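Side-chain contacts in gamma-glutamylcyclotransferase (Homo sapiens, PDB 3CRY), which catalyses the formation of 5-oxoproline from gamma-glutamyl dipeptides, releasing the attached amino acid, and may contribute to glutathione homeostasis: residues F17-F20 and S24-L27; E96-K101 and R123-T128. The protein carries 1 engineered substitution. All coordinates share one frame; numbering follows the deposited sequence. Where two conformers were deposited one is given.

Both contacts border the active-site pocket and reach the same five-stranded antiparallel sheet, contact 1 through strand 16-21 and contact 2 through strand 119-126. In each, a buried tyrosine of the sheet meets a partly exposed residue from a turn or from just past a helix, so neither is purely core or purely surface. Their chemistry differs: contact 1 rests on one nearly straight amide-to-hydroxyl hydrogen bond, whereas contact 2 is apolar, an aliphatic carbon over a ring face with a valine methyl at its edge. Backbone Phe-20 N lies 2.8 Å from Arg-123 O, a probable hydrogen bond that joins the two strands directly.

Contact 1 of 2, residues F17-F20 and S24-L27; sequences FLYF and SNLL. With ACT (acetate ion), chain C.
Tyr-19 OH accepts a hydrogen bond from Asn-25 ND2 at 3.0 Å, and the N-H...O angle of 176° makes it almost perfectly straight. The contact lies where strand 16-21 of the gamma-glutamylcyclotransferase fold runs on into the 3-10 turn before helix 28-34; Tyr-19, Phe-20 and Ser-24 are among the residues inferred to bind substrate. The hydroxyl oxygen lies in the amide plane of Asn-25, while ring and amide planes stand 80° apart. ND2 comes to the hydroxyl from the CE2 side of the ring, near the ring plane. Tyr-19 sends its ring this way because CG is anti to the backbone N (chi1 161°), which carries the phenol from the strand toward the turn. Asn-25 CB lies alongside the hydroxyl, 3.7 Å from Tyr-19 OH. A phenylalanine at Tyr-19 would probably deprive Asn-25 ND2 of this acceptor and leave its amide freer to turn.

The strand side is held by backbone bonding of Tyr-19 to Trp-84, and Asn-25 O accepts from Trp-84 NE1, so both partners are tied to strand 77-87. One residue before Asn-25, the turn grips an acetate ion, probably from the crystallisation liquor, which Tyr-139 OH also binds. Two groups of Ser-24 hold one oxygen of it: Ser-24 N donates to acetate O at 3.0 Å, and Ser-24 OG donates a second hydrogen bond to the same acetate O, at 2.9 Å.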
# COMPACT_ATOMS: atom_id res chain seq x y z
N PHE A 17 15.97 10.19 -1.25
CA PHE A 17 14.85 9.45 -1.80
C PHE A 17 13.82 10.43 -2.34
O PHE A 17 13.83 11.61 -1.98
CB PHE A 17 14.24 8.49 -0.77
CG PHE A 17 13.43 9.16 0.31
CD1 PHE A 17 14.06 9.73 1.42
CD2 PHE A 17 12.03 9.23 0.21
CE1 PHE A 17 13.32 10.34 2.43
CE2 PHE A 17 11.28 9.85 1.21
CZ PHE A 17 11.91 10.41 2.32
N LEU A 18 12.92 9.94 -3.18
CA LEU A 18 11.87 10.79 -3.77
C LEU A 18 10.53 10.43 -3.15
O LEU A 18 10.23 9.25 -2.95
CB LEU A 18 11.82 10.58 -5.29
CG LEU A 18 13.11 10.90 -6.06
CD1 LEU A 18 12.93 10.57 -7.50
CD2 LEU A 18 13.51 12.37 -5.88
N TYR A 19 9.74 11.46 -2.85
CA TYR A 19 8.46 11.32 -2.14
C TYR A 19 7.35 11.95 -3.00
O TYR A 19 7.46 13.11 -3.38
CB TYR A 19 8.55 11.99 -0.75
CG TYR A 19 7.19 12.31 -0.13
CD1 TYR A 19 6.22 11.30 0.02
CD2 TYR A 19 6.88 13.58 0.31
CE1 TYR A 19 4.95 11.59 0.56
CE2 TYR A 19 5.63 13.87 0.88
CZ TYR A 19 4.67 12.88 0.99
OH TYR A 19 3.44 13.16 1.52
N PHE A 20 6.30 11.18 -3.30
CA PHE A 20 5.19 11.67 -4.13
C PHE A 20 4.03 12.10 -3.22
O PHE A 20 3.42 11.27 -2.52
CB PHE A 20 4.73 10.56 -5.11
CG PHE A 20 3.52 10.93 -5.95
CD1 PHE A 20 3.64 11.80 -7.04
CD2 PHE A 20 2.26 10.37 -5.67
CE1 PHE A 20 2.52 12.15 -7.83
CE2 PHE A 20 1.14 10.68 -6.47
CZ PHE A 20 1.28 11.58 -7.56
N SER A 24 -2.11 17.50 1.41
CA SER A 24 -1.69 18.81 1.94
C SER A 24 -0.19 19.04 1.75
O SER A 24 0.26 20.19 1.79
CB SER A 24 -2.07 18.98 3.42
OG SER A 24 -1.42 17.99 4.20
N ASN A 25 0.57 17.95 1.56
CA ASN A 25 2.00 18.11 1.23
C ASN A 25 2.29 18.62 -0.20
O ASN A 25 3.45 18.78 -0.58
CB ASN A 25 2.81 16.83 1.55
CG ASN A 25 3.06 16.65 3.06
OD1 ASN A 25 3.04 17.62 3.85
ND2 ASN A 25 3.31 15.41 3.46
N LEU A 26 1.24 18.89 -0.98
CA LEU A 26 1.40 19.66 -2.22
C LEU A 26 1.89 21.09 -1.95
O LEU A 26 2.52 21.70 -2.84
CB LEU A 26 0.06 19.76 -2.98
CG LEU A 26 -0.45 18.49 -3.63
CD1 LEU A 26 -1.87 18.74 -4.17
CD2 LEU A 26 0.50 17.99 -4.75
N LEU A 27 1.60 21.63 -0.76
CA LEU A 27 1.95 23.02 -0.43
C LEU A 27 3.32 23.11 0.26
O LEU A 27 3.56 22.46 1.28
CB LEU A 27 0.88 23.66 0.47
CG LEU A 27 1.10 25.16 0.71
CD1 LEU A 27 0.91 25.98 -0.58
CD2 LEU A 27 0.15 25.63 1.81
C ACT C . -1.79 14.50 4.07
O ACT C . -2.50 15.38 3.52
OXT ACT C . -0.59 14.43 3.69
CH3 ACT C . -2.33 13.56 5.13

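Contact 2 of 2, residues E96-K101 and R123-T128; sequences EQQGVK and RSYLMT. Engineered in segment 96-101: Gln-98 (natural residue Glu).
Gln-98 CG sits over the centre of the Tyr-125 ring, 3.6 Å from its centroid and 3° off the ring normal, a CH-pi contact. It joins the residue just after helix 91-97 to strand 119-126, an outermost strand of the five-stranded antiparallel sheet of the gamma-glutamylcyclotransferase (AIG2-like) fold. Position 98 is the active-site proton acceptor, a glutamate in the natural enzyme; the glutamine is engineered. The tight part of the contact is this methylene on the ring: CG is 3.8 Å from Tyr-125 CG and almost equally far from the other ring carbons, as its central placing requires. Gln-98 CB adds a second touch toward one side of the ring, 3.9 Å from Tyr-125 CD1. With chi2 at -68° the chain bends beyond CG, and the terminal amide plane ends up 25° from the ring plane, beside Asn-25 and Tyr-19 and near the bound acetate.

The polar end of the ring is fixed separately: Tyr-125 OH is hydrogen-bonded to Asp-95 OD1, whose carboxylate also forms a salt bridge with Arg-123. A second salt bridge links Arg-123 to Glu-109 of the second subunit, tying this strand to that subunit.

The contact thins toward the ring edge. Gly-99, with positive phi, turns the chain from Gln-98 to Val-100, and the partly exposed valine gives much less buried surface than the glutamine. A single methyl does the touching here: Val-100 CG2 approaches near the ring plane, 4.0 Å from Tyr-125 CE1.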
# COMPACT_ATOMS: atom_id res chain seq x y z
N GLU A 96 6.32 8.56 10.61
CA GLU A 96 5.69 8.95 11.86
C GLU A 96 4.61 10.01 11.63
O GLU A 96 3.53 9.97 12.24
CB GLU A 96 6.74 9.45 12.85
CG GLU A 96 7.14 8.41 13.88
CD GLU A 96 6.15 8.34 15.02
OE1 GLU A 96 5.70 9.43 15.45
OE2 GLU A 96 5.82 7.24 15.50
N GLN A 97 4.90 10.95 10.75
CA GLN A 97 3.93 12.00 10.40
C GLN A 97 2.63 11.46 9.83
O GLN A 97 1.56 12.04 10.04
CB GLN A 97 4.56 12.97 9.41
CG GLN A 97 5.74 13.75 10.01
CD GLN A 97 6.52 14.49 8.96
OE1 GLN A 97 5.95 15.04 8.02
NE2 GLN A 97 7.84 14.50 9.11
N GLN A 98 2.72 10.35 9.10
CA GLN A 98 1.57 9.76 8.44
C GLN A 98 0.87 8.71 9.31
O GLN A 98 -0.06 8.03 8.84
CB GLN A 98 1.99 9.12 7.11
CG GLN A 98 2.65 10.08 6.12
CD GLN A 98 1.68 11.10 5.58
OE1 GLN A 98 0.49 10.82 5.39
NE2 GLN A 98 2.18 12.29 5.31
N GLY A 99 1.31 8.56 10.56
CA GLY A 99 0.63 7.68 11.52
C GLY A 99 0.64 6.21 11.08
O GLY A 99 -0.33 5.46 11.31
N VAL A 100 1.72 5.81 10.42
CA VAL A 100 1.84 4.42 9.94
C VAL A 100 1.66 3.45 11.12
O VAL A 100 0.95 2.45 11.02
CB VAL A 100 3.18 4.16 9.19
CG1 VAL A 100 3.36 2.66 8.86
CG2 VAL A 100 3.26 4.97 7.92
N LYS A 101 2.30 3.76 12.25
CA LYS A 101 2.23 2.83 13.39
C LYS A 101 0.84 2.71 14.04
O LYS A 101 0.55 1.69 14.68
CB LYS A 101 3.29 3.17 14.43
CG LYS A 101 4.69 2.78 13.97
CD LYS A 101 5.71 3.08 15.06
CE LYS A 101 7.14 3.04 14.56
NZ LYS A 101 8.02 3.82 15.50
N ARG A 123 8.51 6.96 -3.06
CA ARG A 123 7.78 6.59 -1.83
C ARG A 123 6.49 7.42 -1.75
O ARG A 123 6.48 8.60 -2.11
CB ARG A 123 8.67 6.86 -0.61
CG ARG A 123 8.16 6.33 0.75
CD ARG A 123 9.14 6.75 1.86
NE ARG A 123 8.93 6.04 3.14
CZ ARG A 123 9.42 4.81 3.40
NH1 ARG A 123 10.11 4.14 2.48
NH2 ARG A 123 9.20 4.25 4.58
N SER A 124 5.40 6.79 -1.33
CA SER A 124 4.16 7.50 -1.01
C SER A 124 3.43 6.75 0.09
O SER A 124 4.03 5.87 0.76
CB SER A 124 3.28 7.67 -2.28
OG SER A 124 2.34 8.74 -2.10
N TYR A 125 2.15 7.08 0.29
CA TYR A 125 1.31 6.58 1.39
C TYR A 125 -0.12 6.50 0.91
O TYR A 125 -0.55 7.34 0.13
CB TYR A 125 1.34 7.54 2.59
CG TYR A 125 2.73 7.70 3.16
CD1 TYR A 125 3.19 6.84 4.16
CD2 TYR A 125 3.60 8.68 2.66
CE1 TYR A 125 4.49 6.97 4.67
CE2 TYR A 125 4.89 8.81 3.17
CZ TYR A 125 5.32 7.95 4.17
OH TYR A 125 6.59 8.08 4.65
N LEU A 126 -0.83 5.47 1.38
CA LEU A 126 -2.29 5.46 1.22
C LEU A 126 -2.99 4.74 2.38
O LEU A 126 -2.35 4.00 3.14
CB LEU A 126 -2.68 4.89 -0.15
CG LEU A 126 -2.22 3.45 -0.47
CD1 LEU A 126 -2.97 2.38 0.32
CD2 LEU A 126 -2.36 3.20 -1.99
N MET A 127 -4.30 4.98 2.53
CA MET A 127 -5.07 4.34 3.62
C MET A 127 -5.51 2.94 3.18
O MET A 127 -5.87 2.75 2.02
CB MET A 127 -6.32 5.16 3.91
CG MET A 127 -6.05 6.55 4.40
SD MET A 127 -7.65 7.43 4.60
CE MET A 127 -7.00 9.04 5.00
N THR A 128 -5.50 1.98 4.11
CA THR A 128 -5.98 0.63 3.80
C THR A 128 -7.30 0.27 4.47
O THR A 128 -7.91 -0.76 4.12
CB THR A 128 -4.94 -0.46 4.18
OG1 THR A 128 -4.76 -0.47 5.61
CG2 THR A 128 -3.59 -0.20 3.52